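Local atomic coordinates of dihydrodipicolinate synthase (PDB entry 3D0C), a protein that probably acts as a 4-hydroxy-tetrahydrodipicolinate synthase, a pyruvate-using TIM-barrel lyase of the DapA family that serves lysine biosynthesis. Residues A[75-78]-A[79-83]; A[89-92]-A[93-96]; A[150-153]-A[154-157]. The protein carries 1 engineered substitution. One frame throughout, in Å; residues are numbered along the deposited sequence.

Contact 1: residues A[75-78]-A[79-83]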
loop_
_atom_site.group_PDB
_atom_site.type_symbol
_atom_site.label_atom_id
_atom_site.label_comp_id
_atom_site.label_asym_id
_atom_site.label_seq_id
_atom_site.Cartn_x
_atom_site.Cartn_y
_atom_site.Cartn_z
ATOM N N THR A 75 2.454 1.292 -24.721
ATOM C CA THR A 75 2.282 2.541 -25.457
ATOM C C THR A 75 2.691 2.402 -26.929
ATOM O O THR A 75 1.949 2.800 -27.837
ATOM C CB THR A 75 3.104 3.692 -24.813
ATOM O OG1 THR A 75 2.621 3.944 -23.487
ATOM C CG2 THR A 75 2.982 4.972 -25.640
ATOM N N GLU A 76 3.874 1.837 -27.158
ATOM C CA GLU A 76 4.380 1.661 -28.512
ATOM C C GLU A 76 3.556 0.659 -29.317
ATOM O O GLU A 76 3.294 0.880 -30.500
ATOM C CB GLU A 76 5.858 1.248 -28.469
ATOM C CG GLU A 76 6.712 2.225 -27.672
ATOM C CD GLU A 76 8.202 1.954 -27.771
ATOM O OE1 GLU A 76 8.607 0.777 -27.668
ATOM O OE2 GLU A 76 8.969 2.927 -27.934
ATOM N N LEU A 77 3.136 -0.431 -28.684
ATOM C CA LEU A 77 2.331 -1.430 -29.378
ATOM C C LEU A 77 0.987 -0.823 -29.796
ATOM O O LEU A 77 0.553 -0.974 -30.943
ATOM C CB LEU A 77 2.095 -2.647 -28.483
ATOM C CG LEU A 77 1.288 -3.779 -29.116
ATOM C CD1 LEU A 77 1.954 -4.228 -30.408
ATOM C CD2 LEU A 77 1.185 -4.932 -28.141
ATOM N N VAL A 78 0.337 -0.131 -28.863
ATOM C CA VAL A 78 -0.945 0.510 -29.142
ATOM C C VAL A 78 -0.752 1.464 -30.316
ATOM O O VAL A 78 -1.593 1.551 -31.212
ATOM C CB VAL A 78 -1.459 1.312 -27.923
ATOM C CG1 VAL A 78 -2.693 2.116 -28.308
ATOM C CG2 VAL A 78 -1.783 0.365 -26.777
ATOM N N ASN A 79 0.362 2.188 -30.285
ATOM C CA ASN A 79 0.716 3.121 -31.344
ATOM C C ASN A 79 -0.425 4.036 -31.780
ATOM O O ASN A 79 -0.718 4.162 -32.975
ATOM C CB ASN A 79 1.241 2.332 -32.547
ATOM C CG ASN A 79 1.785 3.226 -33.637
ATOM O OD1 ASN A 79 2.632 4.082 -33.388
ATOM N ND2 ASN A 79 1.302 3.030 -34.856
ATOM N N GLY A 80 -1.070 4.668 -30.804
ATOM C CA GLY A 80 -2.153 5.587 -31.103
ATOM C C GLY A 80 -3.515 4.999 -31.436
ATOM O O GLY A 80 -4.453 5.755 -31.688
ATOM N N ARG A 81 -3.639 3.672 -31.441
ATOM C CA ARG A 81 -4.921 3.035 -31.750
ATOM C C ARG A 81 -5.952 3.217 -30.631
ATOM O O ARG A 81 -7.152 3.018 -30.838
ATOM C CB ARG A 81 -4.720 1.543 -32.044
ATOM C CG ARG A 81 -4.142 1.260 -33.430
ATOM C CD ARG A 81 -3.978 -0.233 -33.676
ATOM N NE ARG A 81 -2.849 -0.796 -32.938
ATOM C CZ ARG A 81 -2.614 -2.097 -32.812
ATOM N NH1 ARG A 81 -3.433 -2.977 -33.371
ATOM N NH2 ARG A 81 -1.555 -2.518 -32.137
ATOM N N ALA A 82 -5.472 3.593 -29.449
ATOM C CA ALA A 82 -6.332 3.826 -28.295
ATOM C C ALA A 82 -5.630 4.806 -27.375
ATOM O O ALA A 82 -4.448 5.100 -27.560
ATOM C CB ALA A 82 -6.599 2.525 -27.556
ATOM N N THR A 83 -6.361 5.325 -26.398
ATOM C CA THR A 83 -5.789 6.259 -25.440
ATOM C C THR A 83 -5.060 5.424 -24.396
ATOM O O THR A 83 -5.620 4.469 -23.860
ATOM C CB THR A 83 -6.883 7.102 -24.744
ATOM O OG1 THR A 83 -7.502 7.973 -25.696
ATOM C CG2 THR A 83 -6.287 7.936 -23.625
HETATM O O HOH W 1 0.187 4.662 -28.327
#

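Contact 2: residues A[89-92]-A[93-96]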
loop_
_atom_site.group_PDB
_atom_site.type_symbol
_atom_site.label_atom_id
_atom_site.label_comp_id
_atom_site.label_asym_id
_atom_site.label_seq_id
_atom_site.Cartn_x
_atom_site.Cartn_y
_atom_site.Cartn_z
ATOM N N GLY A 89 2.872 5.532 -9.158
ATOM C CA GLY A 89 2.654 5.537 -7.727
ATOM C C GLY A 89 3.943 5.736 -6.945
ATOM O O GLY A 89 4.940 6.229 -7.479
ATOM N N TYR A 90 3.898 5.365 -5.670
ATOM C CA TYR A 90 5.025 5.465 -4.755
ATOM C C TYR A 90 5.252 6.904 -4.284
ATOM O O TYR A 90 4.317 7.716 -4.285
ATOM C CB TYR A 90 6.283 4.883 -5.416
ATOM C CG TYR A 90 6.127 3.427 -5.845
ATOM C CD1 TYR A 90 5.805 2.437 -4.915
ATOM C CD2 TYR A 90 6.323 3.036 -7.177
ATOM C CE1 TYR A 90 5.684 1.086 -5.294
ATOM C CE2 TYR A 90 6.206 1.688 -7.567
ATOM C CZ TYR A 90 5.890 0.721 -6.622
ATOM O OH TYR A 90 5.800 -0.604 -7.002
ATOM N N SER A 91 6.477 7.213 -3.865
ATOM C CA SER A 91 6.806 8.558 -3.374
ATOM C C SER A 91 6.624 9.602 -4.483
ATOM O O SER A 91 6.648 9.266 -5.664
ATOM C CB SER A 91 8.247 8.592 -2.870
ATOM O OG SER A 91 9.165 8.652 -3.956
ATOM N N VAL A 92 6.469 10.867 -4.107
ATOM C CA VAL A 92 6.260 11.913 -5.098
ATOM C C VAL A 92 7.274 11.898 -6.241
ATOM O O VAL A 92 6.884 11.944 -7.407
ATOM C CB VAL A 92 6.259 13.316 -4.445
ATOM C CG1 VAL A 92 6.141 14.388 -5.520
ATOM C CG2 VAL A 92 5.092 13.423 -3.472
ATOM N N ASP A 93 8.563 11.839 -5.909
ATOM C CA ASP A 93 9.620 11.837 -6.919
ATOM C C ASP A 93 9.616 10.578 -7.773
ATOM O O ASP A 93 9.953 10.611 -8.959
ATOM C CB ASP A 93 10.990 11.997 -6.246
ATOM C CG ASP A 93 11.255 13.424 -5.787
ATOM O OD1 ASP A 93 10.328 14.254 -5.841
ATOM O OD2 ASP A 93 12.395 13.707 -5.369
ATOM N N THR A 94 9.249 9.460 -7.164
ATOM C CA THR A 94 9.205 8.198 -7.891
ATOM C C THR A 94 8.009 8.190 -8.845
ATOM O O THR A 94 8.088 7.653 -9.950
ATOM C CB THR A 94 9.115 7.023 -6.913
ATOM O OG1 THR A 94 10.244 7.071 -6.032
ATOM C CG2 THR A 94 9.124 5.686 -7.659
ATOM N N ALA A 95 6.904 8.798 -8.420
ATOM C CA ALA A 95 5.710 8.861 -9.255
ATOM C C ALA A 95 6.048 9.696 -10.481
ATOM O O ALA A 95 5.736 9.315 -11.609
ATOM C CB ALA A 95 4.528 9.495 -8.473
ATOM N N ILE A 96 6.711 10.828 -10.250
ATOM C CA ILE A 96 7.104 11.721 -11.333
ATOM C C ILE A 96 8.068 11.002 -12.275
ATOM O O ILE A 96 7.963 11.120 -13.499
ATOM C CB ILE A 96 7.757 13.007 -10.766
ATOM C CG1 ILE A 96 6.695 13.819 -10.014
ATOM C CG2 ILE A 96 8.377 13.831 -11.898
ATOM C CD1 ILE A 96 7.231 15.034 -9.264
HETATM O O HOH W 2 9.960 11.295 -3.225
#

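Contact 3: residues A[150-153]-A[154-157]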
loop_
_atom_site.group_PDB
_atom_site.type_symbol
_atom_site.label_atom_id
_atom_site.label_comp_id
_atom_site.label_asym_id
_atom_site.label_seq_id
_atom_site.Cartn_x
_atom_site.Cartn_y
_atom_site.Cartn_z
ATOM N N SER A 150 -11.609 12.728 2.490
ATOM C CA SER A 150 -12.786 13.477 2.106
ATOM C C SER A 150 -12.876 13.717 0.608
ATOM O O SER A 150 -11.858 13.914 -0.077
ATOM C CB SER A 150 -12.791 14.822 2.837
ATOM O OG SER A 150 -13.834 15.656 2.371
ATOM N N ASP A 151 -14.099 13.705 0.096
ATOM C CA ASP A 151 -14.309 13.975 -1.311
ATOM C C ASP A 151 -13.870 15.407 -1.631
ATOM O O ASP A 151 -13.714 15.763 -2.795
ATOM C CB ASP A 151 -15.782 13.770 -1.684
ATOM C CG ASP A 151 -16.204 12.317 -1.576
ATOM O OD1 ASP A 151 -15.415 11.457 -2.026
ATOM O OD2 ASP A 151 -17.307 12.036 -1.053
ATOM N N ASP A 152 -13.656 16.225 -0.604
ATOM C CA ASP A 152 -13.211 17.596 -0.839
ATOM C C ASP A 152 -11.802 17.621 -1.438
ATOM O O ASP A 152 -11.373 18.636 -1.977
ATOM C CB ASP A 152 -13.227 18.407 0.455
ATOM C CG ASP A 152 -14.632 18.674 0.970
ATOM O OD1 ASP A 152 -15.599 18.701 0.173
ATOM O OD2 ASP A 152 -14.762 18.880 2.193
ATOM N N VAL A 153 -11.075 16.511 -1.325
ATOM C CA VAL A 153 -9.734 16.420 -1.907
ATOM C C VAL A 153 -9.920 16.535 -3.419
ATOM O O VAL A 153 -9.181 17.243 -4.108
ATOM C CB VAL A 153 -9.067 15.056 -1.605
ATOM C CG1 VAL A 153 -7.795 14.883 -2.452
ATOM C CG2 VAL A 153 -8.744 14.956 -0.126
ATOM N N ILE A 154 -10.923 15.815 -3.916
ATOM C CA ILE A 154 -11.259 15.819 -5.330
ATOM C C ILE A 154 -11.744 17.214 -5.738
ATOM O O ILE A 154 -11.294 17.765 -6.741
ATOM C CB ILE A 154 -12.377 14.783 -5.639
ATOM C CG1 ILE A 154 -11.841 13.358 -5.478
ATOM C CG2 ILE A 154 -12.913 14.997 -7.046
ATOM C CD1 ILE A 154 -12.918 12.286 -5.542
ATOM N N LYS A 155 -12.664 17.772 -4.954
ATOM C CA LYS A 155 -13.228 19.096 -5.228
ATOM C C LYS A 155 -12.139 20.160 -5.325
ATOM O O LYS A 155 -12.161 21.016 -6.215
ATOM C CB LYS A 155 -14.235 19.468 -4.132
ATOM C CG LYS A 155 -15.470 18.566 -4.116
ATOM C CD LYS A 155 -16.344 18.770 -2.881
ATOM C CE LYS A 155 -16.873 20.189 -2.777
ATOM N NZ LYS A 155 -17.785 20.329 -1.603
ATOM N N GLU A 156 -11.185 20.088 -4.406
ATOM C CA GLU A 156 -10.058 21.013 -4.364
ATOM C C GLU A 156 -9.191 20.940 -5.625
ATOM O O GLU A 156 -8.742 21.963 -6.147
ATOM C CB GLU A 156 -9.191 20.697 -3.143
ATOM C CG GLU A 156 -7.797 21.277 -3.196
ATOM C CD GLU A 156 -7.713 22.633 -2.541
ATOM O OE1 GLU A 156 -8.511 23.521 -2.908
ATOM O OE2 GLU A 156 -6.845 22.808 -1.657
ATOM N N LEU A 157 -8.966 19.729 -6.119
ATOM C CA LEU A 157 -8.121 19.521 -7.292
ATOM C C LEU A 157 -8.786 19.629 -8.663
ATOM O O LEU A 157 -8.116 19.913 -9.659
ATOM C CB LEU A 157 -7.451 18.152 -7.188
ATOM C CG LEU A 157 -6.567 17.921 -5.962
ATOM C CD1 LEU A 157 -6.220 16.446 -5.860
ATOM C CD2 LEU A 157 -5.314 18.772 -6.070
#

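Contact 1: residues A[75-78]-A[79-83]
The guanidinium group of R81 meets the backbone carbonyl oxygens of L77 and V78 at its edge, close to its own plane, at the C-terminal end of an alpha helix. Helix 64-78 ends here in a type I' beta turn from V78 to R81 that leads to the next barrel strand. NH2 of R81 gives a nearly straight bond (165°) to O of L77 at 2.9 Å, while NE reaches O of V78 at 3.2 Å. Both donors stand above the planes of the carbonyls they bind. The bend at chi3 (-74°) turns the guanidinium edge back to the helix end. NH2 of R81 also forms a salt bridge with E40 on helix 32-44, which joins the turn to the neighbouring helix.

The positive phi angles of N79 and G80 reverse the chain. N of N79 still closes a last helical bond to O of T75, and a water links that oxygen to N of G80. CG1 of V78 lies 4.0 Å from CB of A82. The V78 carbonyl oxygen is gripped twice, by NE of R81 on one face of its plane and by N of R81, 3.0 Å away, on the opposite face.

Contact 2: residues A[89-92]-A[93-96]
S91 and T94 join their hydroxyls across the first turn of helix 92-104, with OG of S91 2.8 Å from OG1 of T94. S91 is the N-cap residue, and its chi1 of 77° sets OG between its own N and carbonyl carbon, turned to the start of the helix. A water bound to S91 OG also accepts from N of D93 at 3.1 Å, so the cap reaches this first-turn amide through solvent.

Backbone bonds then take over. N of A95 donates to O of S91 at 2.8 Å, and N of I96 donates to O of V92.

The apolar contacts fall into two groups. CG2 of T94 sits 3.7 Å from CB of Y90 and approaches the ring obliquely, whereas V92 and I96 lie side by side, CG1 of the valine 4.0 Å from CD1 of the isoleucine. An alanine in place of T94 would remove both OG1 and CG2, and would probably leave the S91 hydroxyl without this mate and open a gap beside Y90.

At the dimer interface, the Y90 ring meets Y90 of the second subunit with their planes roughly perpendicular, and T94 packs on T63 of that subunit. Within the chain, the loop following strand 83-88 and the helix it starts are set between two helices: V92, A95 and I96 pack against helix 122-135, while Y90 and T94 touch I64 of helix 64-78.

Contact 3: residues A[150-153]-A[154-157]
D152 and K155 lie side by side and point the same way on the exposed side of helix 152-157, the helix of a beta-alpha-beta unit in the TIM barrel. The lysine's CB and CG pass the D152 backbone; the bend at chi3 (61°) then lays CD, CE and NZ along OD1 of D152. NZ stands 3.3 Å from OD1 of D152, a salt bridge whose hydrogen bond is weak, while CD passes the same oxygen at 3.1 Å. The charge pair thus combines a long polar contact with close contact to the lysine's aliphatic chain.

V153 and L157, one turn apart, also run alongside each other, with CG1 of V153 4.1 Å from CD1 of L157. This pair is buried: V153 meets D122 and L157 meets V126 and Y129, all on helix 122-135, and L157 also touches I142 and L163 on the strands that flank the helix in sequence. I154 is turned to F144, I166 and Y168 of the same two strands, and its side chain is about 9 Å from that of K167, the predicted Schiff-base lysine. The D151 carboxylate binds the Y168 hydroxyl and forms a salt bridge with R175.

Backbone bonds wind the helix between these groups. The carbonyl oxygen of D151 takes N of K155 at 3.1 Å and a second, weak bond from N of I154.

In the fold
Followed from the N terminus, the three contacts come in series, none enclosing or crossing another, and each is a local turn or helix end without a long loop to close. Contact 1 ends helix 64-78 and leads into strand 83-88. Contact 2 takes up the chain just past that strand and starts helix 92-104, so the pair brackets one barrel strand, their centres about 24 Å apart. Contact 3 comes two strands later, between strands 140-144 and 163-168, its centre about 20 Å from that of contact 2. Helix 122-135 links these last two, touching side chains of both, while contact 2 alone reaches the second subunit.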